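Local coordinates for protein aspartate carbamoyltransferase (Leishmania major, PDB 7K46) that probably catalyses the transfer of a carbamoyl group from carbamoyl phosphate to L-aspartate, an early step of pyrimidine synthesis, at residues F21-I26 with H185-L189; I100-D104 with A123-H129; G168-K172 with A196-M202; V232-L238 with R275-K280. One frame throughout, in Å; residues are numbered along the deposited sequence.

Interaction 1: residues F21-I26 with H185-L189; sequences FSRADI and HNFAL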
# COMPACT_ATOMS: atom_id res chain seq x y z
N PHE A 21 -22.98 -1.16 -21.57
CA PHE A 21 -22.21 -1.19 -22.81
C PHE A 21 -22.99 -1.81 -23.96
O PHE A 21 -23.75 -2.77 -23.76
CB PHE A 21 -20.92 -1.98 -22.59
CG PHE A 21 -20.03 -1.37 -21.54
CD1 PHE A 21 -19.52 -0.08 -21.71
CD2 PHE A 21 -19.72 -2.07 -20.39
CE1 PHE A 21 -18.70 0.50 -20.74
CE2 PHE A 21 -18.89 -1.50 -19.41
CZ PHE A 21 -18.39 -0.22 -19.59
N SER A 22 -22.79 -1.27 -25.16
CA SER A 22 -23.30 -1.90 -26.37
C SER A 22 -22.36 -3.02 -26.82
O SER A 22 -21.23 -3.13 -26.35
CB SER A 22 -23.43 -0.87 -27.49
OG SER A 22 -22.15 -0.37 -27.82
N ARG A 23 -22.84 -3.85 -27.76
CA ARG A 23 -21.95 -4.85 -28.35
C ARG A 23 -20.74 -4.17 -29.00
O ARG A 23 -19.61 -4.65 -28.86
CB ARG A 23 -22.72 -5.70 -29.37
CG ARG A 23 -21.84 -6.57 -30.26
CD ARG A 23 -21.05 -7.62 -29.47
NE ARG A 23 -20.23 -8.44 -30.35
CZ ARG A 23 -20.64 -9.56 -30.94
NH1 ARG A 23 -21.85 -10.05 -30.73
NH2 ARG A 23 -19.82 -10.19 -31.78
N ALA A 24 -20.95 -3.02 -29.65
CA ALA A 24 -19.84 -2.28 -30.24
C ALA A 24 -18.83 -1.84 -29.19
O ALA A 24 -17.62 -1.92 -29.43
CB ALA A 24 -20.36 -1.07 -31.02
N ASP A 25 -19.30 -1.37 -28.03
CA ASP A 25 -18.40 -1.02 -26.92
C ASP A 25 -17.57 -2.23 -26.50
O ASP A 25 -16.37 -2.12 -26.23
CB ASP A 25 -19.17 -0.53 -25.69
CG ASP A 25 -19.89 0.80 -25.89
OD1 ASP A 25 -19.43 1.68 -26.68
OD2 ASP A 25 -20.92 0.98 -25.20
N ILE A 26 -18.23 -3.38 -26.37
CA ILE A 26 -17.54 -4.59 -25.92
C ILE A 26 -16.50 -5.03 -26.95
O ILE A 26 -15.36 -5.35 -26.59
CB ILE A 26 -18.57 -5.70 -25.63
CG1 ILE A 26 -19.47 -5.29 -24.45
CG2 ILE A 26 -17.86 -7.04 -25.34
CD1 ILE A 26 -20.66 -6.21 -24.24
N HIS A 185 -27.86 -11.00 -24.35
CA HIS A 185 -28.24 -9.74 -24.96
C HIS A 185 -27.33 -9.36 -26.11
O HIS A 185 -27.78 -8.71 -27.06
CB HIS A 185 -28.21 -8.61 -23.92
CG HIS A 185 -28.82 -7.33 -24.42
ND1 HIS A 185 -30.14 -7.23 -24.79
CD2 HIS A 185 -28.27 -6.11 -24.63
CE1 HIS A 185 -30.39 -6.00 -25.19
NE2 HIS A 185 -29.28 -5.29 -25.10
N ASN A 186 -26.05 -9.75 -26.06
CA ASN A 186 -25.05 -9.18 -26.95
C ASN A 186 -24.45 -10.16 -27.95
O ASN A 186 -23.78 -9.71 -28.88
CB ASN A 186 -23.91 -8.56 -26.14
CG ASN A 186 -24.33 -7.30 -25.40
OD1 ASN A 186 -24.63 -6.28 -26.03
ND2 ASN A 186 -24.36 -7.37 -24.07
N PHE A 187 -24.67 -11.46 -27.80
CA PHE A 187 -23.97 -12.43 -28.62
C PHE A 187 -24.93 -13.49 -29.15
O PHE A 187 -25.89 -13.89 -28.49
CB PHE A 187 -22.84 -13.09 -27.84
CG PHE A 187 -21.76 -12.13 -27.43
CD1 PHE A 187 -20.69 -11.88 -28.27
CD2 PHE A 187 -21.82 -11.47 -26.21
CE1 PHE A 187 -19.69 -10.98 -27.90
CE2 PHE A 187 -20.82 -10.58 -25.84
CZ PHE A 187 -19.76 -10.33 -26.69
N ALA A 188 -24.62 -13.96 -30.36
CA ALA A 188 -25.42 -14.99 -31.03
C ALA A 188 -25.00 -16.38 -30.53
O ALA A 188 -24.42 -17.20 -31.24
CB ALA A 188 -25.26 -14.88 -32.54
N LEU A 189 -25.31 -16.63 -29.25
CA LEU A 189 -25.00 -17.91 -28.65
C LEU A 189 -25.75 -19.03 -29.36
O LEU A 189 -26.86 -18.84 -29.85
CB LEU A 189 -25.38 -17.92 -27.17
CG LEU A 189 -24.82 -16.77 -26.32
CD1 LEU A 189 -25.34 -16.95 -24.90
CD2 LEU A 189 -23.31 -16.77 -26.36
O HOH W 1 -24.11 -4.76 -22.37
O HOH W 2 -25.74 -4.08 -25.27
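Arg23 meets the end of helix 174-186 through a direct polar bond: its NH1 donates to Asn186 O over 2.7 Å. The acceptor lies close to the guanidinium plane, and the donor lies in the carbonyl plane. Two further charges fix the same guanidinium, since NE pairs with Asp27 and NH2 with Asp160. Ser22 and Asp25 form a capping box that sets the start of helix 23-41: Ser22 N donates to Asp25 OD2 (2.9 Å) and Asp25 N to Ser22 OG (3.0 Å).

Water carries the second polar link. One molecule sits 2.8 Å from Phe21 O and 2.6 Å from Asn186 OD1, while the amide nitrogen of Asn186 also holds Leu182 O within its own helix.

Contact over flat faces comes next. Arg23 CG lies anti to the backbone nitrogen of Arg23 (chi1 168°) and the chain bends at the next bond, which brings one guanidinium face over the CD1-CE1 side of the Phe187 ring, with CE1 above its centre. The two planes are 24° apart, and Arg23 NH1 approaches Phe187 CD1 to 3.3 Å.

Apolar packing completes the set. Ile26 CG2 reaches the rim of the Phe187 ring at CZ, 4.0 Å away, and Ile26 CD1 lies 3.9 Å from Asn186 ND2. Ile149 of helix 142-156 touches both Ile26 and Phe187.

The chemistry implies a junction between the carbamoyl-phosphate and aspartate domains in which one arginine, flanked by two carboxylates and probably favoured by the carbonyl-rich end of a helix, is gripped by three polar partners and covered on one face by a ring.

Interaction 2: residues I100-D104 with A123-H129; sequences IRTLD and AMSVATH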
# COMPACT_ATOMS: atom_id res chain seq x y z
N ILE A 100 -16.45 9.16 0.27
CA ILE A 100 -16.30 9.37 -1.17
C ILE A 100 -15.80 10.78 -1.45
O ILE A 100 -14.89 10.98 -2.26
CB ILE A 100 -17.63 9.07 -1.89
CG1 ILE A 100 -17.99 7.58 -1.75
CG2 ILE A 100 -17.57 9.51 -3.37
CD1 ILE A 100 -16.98 6.63 -2.40
N ARG A 101 -16.41 11.79 -0.82
CA ARG A 101 -15.95 13.16 -1.00
C ARG A 101 -14.48 13.30 -0.62
O ARG A 101 -13.73 14.06 -1.26
CB ARG A 101 -16.78 14.13 -0.15
CG ARG A 101 -18.29 14.00 -0.31
CD ARG A 101 -18.87 15.29 -0.81
NE ARG A 101 -20.31 15.38 -0.66
CZ ARG A 101 -21.05 16.22 -1.36
NH1 ARG A 101 -20.51 17.01 -2.28
NH2 ARG A 101 -22.36 16.29 -1.13
N THR A 102 -14.06 12.60 0.43
CA THR A 102 -12.66 12.64 0.82
C THR A 102 -11.77 12.09 -0.29
O THR A 102 -10.75 12.70 -0.64
CB THR A 102 -12.48 11.86 2.14
OG1 THR A 102 -13.29 12.48 3.16
CG2 THR A 102 -11.02 11.87 2.60
N LEU A 103 -12.16 10.96 -0.89
CA LEU A 103 -11.39 10.40 -2.01
C LEU A 103 -11.36 11.36 -3.20
O LEU A 103 -10.32 11.51 -3.86
CB LEU A 103 -11.98 9.06 -2.44
CG LEU A 103 -11.46 7.79 -1.75
CD1 LEU A 103 -11.68 7.85 -0.24
CD2 LEU A 103 -12.12 6.54 -2.35
N ASP A 104 -12.49 12.02 -3.49
CA ASP A 104 -12.55 12.94 -4.63
C ASP A 104 -11.67 14.16 -4.45
O ASP A 104 -11.42 14.89 -5.42
CB ASP A 104 -13.98 13.43 -4.87
CG ASP A 104 -14.80 12.48 -5.71
OD1 ASP A 104 -14.25 11.77 -6.58
OD2 ASP A 104 -16.03 12.45 -5.49
N ALA A 123 -22.59 6.32 -3.30
CA ALA A 123 -21.31 6.85 -3.75
C ALA A 123 -21.48 7.68 -5.01
O ALA A 123 -20.97 8.81 -5.11
CB ALA A 123 -20.32 5.70 -3.99
N MET A 124 -22.21 7.16 -6.00
CA MET A 124 -22.41 7.92 -7.22
C MET A 124 -23.27 9.15 -7.00
O MET A 124 -23.21 10.09 -7.81
CB MET A 124 -23.01 7.01 -8.30
CG MET A 124 -21.99 5.96 -8.79
SD MET A 124 -22.52 5.07 -10.26
CE MET A 124 -24.15 4.53 -9.75
N SER A 125 -24.06 9.20 -5.92
CA SER A 125 -24.88 10.38 -5.66
C SER A 125 -24.05 11.61 -5.32
O SER A 125 -24.56 12.73 -5.43
CB SER A 125 -25.88 10.09 -4.52
OG SER A 125 -25.30 10.28 -3.23
N VAL A 126 -22.80 11.44 -4.89
CA VAL A 126 -21.94 12.57 -4.54
C VAL A 126 -20.61 12.58 -5.28
O VAL A 126 -19.93 13.62 -5.29
CB VAL A 126 -21.69 12.61 -3.01
CG1 VAL A 126 -22.99 12.76 -2.23
CG2 VAL A 126 -20.88 11.39 -2.55
N ALA A 127 -20.18 11.48 -5.89
CA ALA A 127 -18.84 11.44 -6.49
C ALA A 127 -18.72 12.43 -7.64
O ALA A 127 -19.66 12.65 -8.40
CB ALA A 127 -18.52 10.03 -6.98
N THR A 128 -17.54 13.05 -7.75
CA THR A 128 -17.25 13.92 -8.88
C THR A 128 -16.26 13.30 -9.86
O THR A 128 -15.99 13.90 -10.90
CB THR A 128 -16.70 15.28 -8.41
OG1 THR A 128 -15.47 15.07 -7.71
CG2 THR A 128 -17.71 15.97 -7.48
N HIS A 129 -15.71 12.13 -9.55
CA HIS A 129 -14.85 11.41 -10.47
C HIS A 129 -15.47 10.05 -10.75
O HIS A 129 -16.34 9.59 -10.00
CB HIS A 129 -13.43 11.24 -9.89
CG HIS A 129 -12.71 12.54 -9.68
ND1 HIS A 129 -12.69 13.20 -8.47
CD2 HIS A 129 -12.04 13.33 -10.55
CE1 HIS A 129 -12.02 14.32 -8.60
NE2 HIS A 129 -11.61 14.43 -9.85
O HOH W 3 -17.46 14.17 -4.09
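Asp104 and His129 both set CG anti to their own carbonyl carbon, with chi1 of -84° and -64°, and these torsions bring the two side chains past each other in opposite directions, so that a carboxylate oxygen comes to the edge of the imidazole. His129 ND1 then donates to Asp104 OD1 over 2.8 Å. The acceptor lies almost in the ring plane, whereas the donor stands 48° above the carboxylate plane. Thr128 N reaches the other oxygen, Asp104 OD2, also at 2.8 Å and also well off the plane, and a weak bond from His129 N joins at OD1. Asp104 OD2 further takes a water proton at 2.6 Å; the same water donates to Val126 O. Both OD1 and OD2 thus take N-H groups from the loop after helix 117-126.

Apolar groups fill the space between the helices. The branches of Ile100 divide the work: CG1 packs on Ala123 CB (3.7 Å), while CG2 lies against Ala127 CB (3.8 Å) and Val126 CG2. Val126 also sits under one face of the Arg101 guanidinium, with its CG1 3.8 Å from Arg101 NH2. Arg101 also packs on Phe308 of the second subunit.

Ile100 also rests on Leu110, and Ala123 on Leu112 and Ile131, which places helices 96-104 and 117-126 as neighbours over the parallel sheet. Helix 117-126 is the crossover between the adjacent strands 109-113 and 131-133, a beta-alpha-beta unit of the carbamoyl-phosphate-binding domain.

Interaction 3: residues G168-K172 with A196-M202; sequences GDLKK and APAGLEM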
# COMPACT_ATOMS: atom_id res chain seq x y z
N GLY A 168 -22.93 -24.52 -11.20
CA GLY A 168 -22.75 -24.21 -9.79
C GLY A 168 -24.09 -23.96 -9.11
O GLY A 168 -25.12 -24.49 -9.53
N ASP A 169 -24.04 -23.16 -8.05
CA ASP A 169 -25.25 -22.66 -7.38
C ASP A 169 -25.79 -21.53 -8.24
O ASP A 169 -25.45 -20.36 -8.05
CB ASP A 169 -24.93 -22.20 -5.96
CG ASP A 169 -26.17 -21.75 -5.19
OD1 ASP A 169 -27.20 -21.42 -5.80
OD2 ASP A 169 -26.10 -21.73 -3.94
N LEU A 170 -26.65 -21.87 -9.20
CA LEU A 170 -27.19 -20.85 -10.09
C LEU A 170 -28.30 -20.04 -9.44
O LEU A 170 -28.61 -18.94 -9.91
CB LEU A 170 -27.67 -21.48 -11.40
CG LEU A 170 -26.57 -22.23 -12.17
CD1 LEU A 170 -27.12 -22.89 -13.45
CD2 LEU A 170 -25.39 -21.30 -12.50
N LYS A 171 -28.90 -20.55 -8.36
CA LYS A 171 -29.91 -19.78 -7.65
C LYS A 171 -29.30 -18.55 -6.98
O LYS A 171 -29.76 -17.43 -7.19
CB LYS A 171 -30.62 -20.65 -6.61
CG LYS A 171 -31.70 -19.92 -5.82
CD LYS A 171 -32.47 -20.86 -4.91
CE LYS A 171 -33.55 -20.11 -4.13
NZ LYS A 171 -34.31 -20.99 -3.20
N LYS A 172 -28.27 -18.76 -6.16
CA LYS A 172 -27.73 -17.67 -5.37
C LYS A 172 -26.59 -16.93 -6.06
O LYS A 172 -26.21 -15.84 -5.60
CB LYS A 172 -27.25 -18.20 -4.00
CG LYS A 172 -28.41 -18.77 -3.16
CD LYS A 172 -28.03 -18.96 -1.68
CE LYS A 172 -27.12 -20.16 -1.46
NZ LYS A 172 -27.76 -21.46 -1.82
N ALA A 196 -26.97 -27.24 -12.32
CA ALA A 196 -27.07 -26.88 -10.92
C ALA A 196 -27.72 -28.02 -10.16
O ALA A 196 -28.60 -28.69 -10.70
CB ALA A 196 -27.88 -25.59 -10.72
N PRO A 197 -27.33 -28.25 -8.91
CA PRO A 197 -28.01 -29.26 -8.10
C PRO A 197 -29.49 -28.94 -7.92
O PRO A 197 -29.92 -27.79 -8.04
CB PRO A 197 -27.27 -29.22 -6.75
CG PRO A 197 -25.98 -28.49 -7.01
CD PRO A 197 -26.24 -27.56 -8.17
N ALA A 198 -30.26 -29.98 -7.62
CA ALA A 198 -31.70 -29.82 -7.38
C ALA A 198 -31.96 -28.73 -6.35
O ALA A 198 -31.40 -28.74 -5.25
CB ALA A 198 -32.29 -31.15 -6.90
N GLY A 199 -32.83 -27.78 -6.71
CA GLY A 199 -33.17 -26.69 -5.82
C GLY A 199 -32.30 -25.46 -5.95
O GLY A 199 -32.64 -24.42 -5.37
N LEU A 200 -31.20 -25.53 -6.70
CA LEU A 200 -30.31 -24.39 -6.89
C LEU A 200 -30.35 -23.90 -8.34
O LEU A 200 -29.36 -23.37 -8.85
CB LEU A 200 -28.88 -24.75 -6.48
CG LEU A 200 -28.65 -25.15 -5.02
CD1 LEU A 200 -27.17 -25.37 -4.74
CD2 LEU A 200 -29.23 -24.09 -4.07
N GLU A 201 -31.49 -24.07 -9.00
CA GLU A 201 -31.62 -23.70 -10.40
C GLU A 201 -31.54 -22.18 -10.57
O GLU A 201 -31.81 -21.41 -9.65
CB GLU A 201 -32.94 -24.20 -10.98
CG GLU A 201 -33.06 -25.71 -11.12
CD GLU A 201 -33.33 -26.41 -9.80
OE1 GLU A 201 -33.74 -25.72 -8.84
OE2 GLU A 201 -33.13 -27.64 -9.72
N MET A 202 -31.16 -21.78 -11.77
CA MET A 202 -31.28 -20.39 -12.20
C MET A 202 -32.70 -19.89 -11.93
O MET A 202 -33.67 -20.58 -12.30
CB MET A 202 -30.93 -20.30 -13.69
CG MET A 202 -31.00 -18.91 -14.28
SD MET A 202 -29.69 -17.84 -13.67
CE MET A 202 -28.22 -18.58 -14.38
O HOH W 4 -35.18 -23.83 -4.59
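The salt bridge from Lys172 NZ to Asp169 OD2, 2.7 Å long and made to the syn lone pair, lies against the isobutyl end of Leu200. Leu200 CD2 is 3.8 Å from Lys172 NZ, and its CD1 comes equally near Asp169 CG, the leucine crossing the aspartate side chain at about a right angle. The other oxygen of Asp169 holds its own loop: Lys172 N donates to Asp169 OD1 over 2.9 Å, nearly straight at 174°, which makes an Asx motif. Asp169 CG is anti to the backbone nitrogen (chi1 -176°), a setting that brings the carboxylate to Leu200 and to the lysine alike.

Strands 163-167 and 191-195 are neighbours in the parallel sheet of the aspartate-binding domain, a Rossmann-like alpha/beta fold, and these two segments are the loops that leave their C-terminal ends. Backbone contact is sparse. Lys171 N gives a weak bond to Leu200 O at 2.9 Å, while Ala196 CA makes a CA-H...O contact with Gly168 O at 3.4 Å.

The loop 196-202 is shaped by a type II turn from Pro197 to Leu200, with Gly199 at its third position at a positive phi of 91°; Gly199 N is also held by Glu201 OE2 at 3.0 Å. Leu170 points toward loop 196-202, its CG 3.9 Å from Ala196 CB and its CB alongside Met202. Leu194 of strand 191-195 touches both Leu170 and Met202. Among exposed residues a water donates to Gly199 O (2.7 Å) and accepts from Lys171 NZ.

Interaction 4: residues V232-L238 with R275-K280; sequences VADCDVL and RLAHAK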
# COMPACT_ATOMS: atom_id res chain seq x y z
N VAL A 232 -20.92 -32.37 -21.96
CA VAL A 232 -19.51 -31.97 -22.02
C VAL A 232 -19.03 -31.92 -23.48
O VAL A 232 -18.40 -30.95 -23.91
CB VAL A 232 -18.65 -32.93 -21.18
CG1 VAL A 232 -17.16 -32.72 -21.44
CG2 VAL A 232 -18.98 -32.75 -19.69
N ALA A 233 -19.37 -32.96 -24.25
CA ALA A 233 -18.91 -33.05 -25.64
C ALA A 233 -19.45 -31.91 -26.50
O ALA A 233 -18.83 -31.55 -27.50
CB ALA A 233 -19.32 -34.39 -26.24
N ASP A 234 -20.59 -31.34 -26.12
CA ASP A 234 -21.24 -30.31 -26.91
C ASP A 234 -20.75 -28.90 -26.58
O ASP A 234 -21.01 -27.97 -27.35
CB ASP A 234 -22.76 -30.39 -26.71
CG ASP A 234 -23.54 -29.56 -27.73
OD1 ASP A 234 -23.21 -29.65 -28.94
OD2 ASP A 234 -24.48 -28.85 -27.33
N CYS A 235 -20.03 -28.72 -25.48
CA CYS A 235 -19.73 -27.38 -24.99
C CYS A 235 -18.40 -26.85 -25.52
O CYS A 235 -17.40 -27.57 -25.60
CB CYS A 235 -19.71 -27.36 -23.46
SG CYS A 235 -21.37 -27.38 -22.74
N ASP A 236 -18.40 -25.57 -25.87
CA ASP A 236 -17.18 -24.82 -26.15
C ASP A 236 -16.59 -24.19 -24.90
O ASP A 236 -15.38 -23.93 -24.87
CB ASP A 236 -17.48 -23.75 -27.19
CG ASP A 236 -18.11 -24.34 -28.44
OD1 ASP A 236 -17.44 -25.18 -29.09
OD2 ASP A 236 -19.27 -24.01 -28.73
N VAL A 237 -17.41 -23.94 -23.89
CA VAL A 237 -16.98 -23.37 -22.62
C VAL A 237 -17.67 -24.12 -21.49
O VAL A 237 -18.90 -24.25 -21.50
CB VAL A 237 -17.30 -21.86 -22.52
CG1 VAL A 237 -16.87 -21.29 -21.15
CG2 VAL A 237 -16.62 -21.10 -23.66
N LEU A 238 -16.89 -24.62 -20.53
CA LEU A 238 -17.40 -25.06 -19.24
C LEU A 238 -17.02 -23.99 -18.22
O LEU A 238 -15.83 -23.84 -17.91
CB LEU A 238 -16.81 -26.41 -18.83
CG LEU A 238 -17.10 -27.59 -19.76
CD1 LEU A 238 -16.43 -28.86 -19.22
CD2 LEU A 238 -18.62 -27.77 -19.89
N ARG A 275 -13.57 -36.12 -16.48
CA ARG A 275 -14.65 -35.38 -17.14
C ARG A 275 -14.21 -34.84 -18.50
O ARG A 275 -14.99 -34.85 -19.45
CB ARG A 275 -15.12 -34.24 -16.25
CG ARG A 275 -16.35 -33.51 -16.79
CD ARG A 275 -17.62 -34.26 -16.40
NE ARG A 275 -17.86 -34.12 -14.97
CZ ARG A 275 -18.75 -34.84 -14.30
NH1 ARG A 275 -19.49 -35.76 -14.89
NH2 ARG A 275 -18.91 -34.62 -12.99
N LEU A 276 -12.98 -34.36 -18.60
CA LEU A 276 -12.52 -33.78 -19.86
C LEU A 276 -12.23 -34.82 -20.93
O LEU A 276 -11.93 -34.44 -22.06
CB LEU A 276 -11.27 -32.93 -19.64
CG LEU A 276 -11.47 -31.55 -19.02
CD1 LEU A 276 -10.20 -30.73 -19.21
CD2 LEU A 276 -12.68 -30.84 -19.62
N ALA A 277 -12.31 -36.12 -20.60
CA ALA A 277 -12.09 -37.15 -21.61
C ALA A 277 -13.10 -37.04 -22.75
O ALA A 277 -12.80 -37.42 -23.88
CB ALA A 277 -12.16 -38.54 -20.97
N HIS A 278 -14.29 -36.51 -22.47
CA HIS A 278 -15.33 -36.35 -23.47
C HIS A 278 -15.39 -34.94 -24.06
O HIS A 278 -16.24 -34.69 -24.92
CB HIS A 278 -16.70 -36.72 -22.88
CG HIS A 278 -16.80 -38.15 -22.43
ND1 HIS A 278 -16.65 -38.53 -21.12
CD2 HIS A 278 -17.03 -39.28 -23.13
CE1 HIS A 278 -16.78 -39.84 -21.02
NE2 HIS A 278 -17.02 -40.32 -22.23
N ALA A 279 -14.51 -34.04 -23.64
CA ALA A 279 -14.54 -32.67 -24.13
C ALA A 279 -13.93 -32.55 -25.53
O ALA A 279 -13.09 -33.35 -25.94
CB ALA A 279 -13.79 -31.74 -23.17
N LYS A 280 -14.38 -31.52 -26.26
CA LYS A 280 -13.79 -31.14 -27.54
C LYS A 280 -12.30 -30.86 -27.39
O LYS A 280 -11.81 -30.53 -26.30
CB LYS A 280 -14.46 -29.88 -28.09
CG LYS A 280 -15.95 -29.96 -28.30
CD LYS A 280 -16.47 -28.64 -28.87
CE LYS A 280 -17.95 -28.76 -29.20
NZ LYS A 280 -18.46 -27.58 -29.93
O HOH W 5 -16.18 -29.87 -24.75
O HOH W 6 -20.83 -29.24 -30.53
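The backbones come closest where Ala233, near the end of helix 229-234, comes alongside Ala279, the last residue of a type I turn begun at Leu276, with 4.6 Å between Ala233 CA and Ala279 CA. In the Rossmann-like aspartate-binding domain this joins the connection into strand 237-240 to the one that leads toward its parallel neighbour, strand 284-286. Beside this pair, Ala233 CA makes a CA-H...O contact of 3.2 Å with His278 O.

Val232 divides its two methyls between Arg275 and the turn. CG1, anti to the backbone nitrogen (chi1 169°), sits 3.6 Å from Arg275 O and also touches Ala279 CB, while CG2 packs 3.9 Å from Arg275 CD. The arginine head itself turns elsewhere, its NE bonded to Leu270 O. Leu238 and Leu276 meet more loosely through their methyls.

The charged link is made by Lys280, whose extended chain runs past Ala233 O and Cys235 O to reach Asp236. Lys280 NZ forms a salt bridge with Asp236 OD1 at 2.7 Å, approaching from 37° above the carboxylate plane; the other oxygen, Asp236 OD2, accepts from Ala163 N. A water joins Lys280 NZ to Asp234 OD1, while Asp234 OD2 is held by Tyr193 and Arg190. A second water ties the backbones together, donating to Val232 O (2.6 Å) and Cys235 O (2.7 Å) and accepting from Lys280 N (2.9 Å).

From the N terminus, the chain opens interaction 1 at residues 21-26, and that loop closes only at 185-189, joining the two domains. Interaction 2 is nested inside it, closing a short loop from 100-104 to 123-129 on the carbamoyl-phosphate side. Interaction 3 opens at 168-172, before interaction 1 has closed, and ends at 196-202, so these two cross; it joins the loops after strands 163-167 and 191-195. Interaction 4, 232-238 with 275-280, follows in series and joins the stretches leading into strands 237-240 and 284-286. The centres of interactions 2 and 4 are about 46 Å apart, on opposite sides of the chain's centre. None of the four touches another.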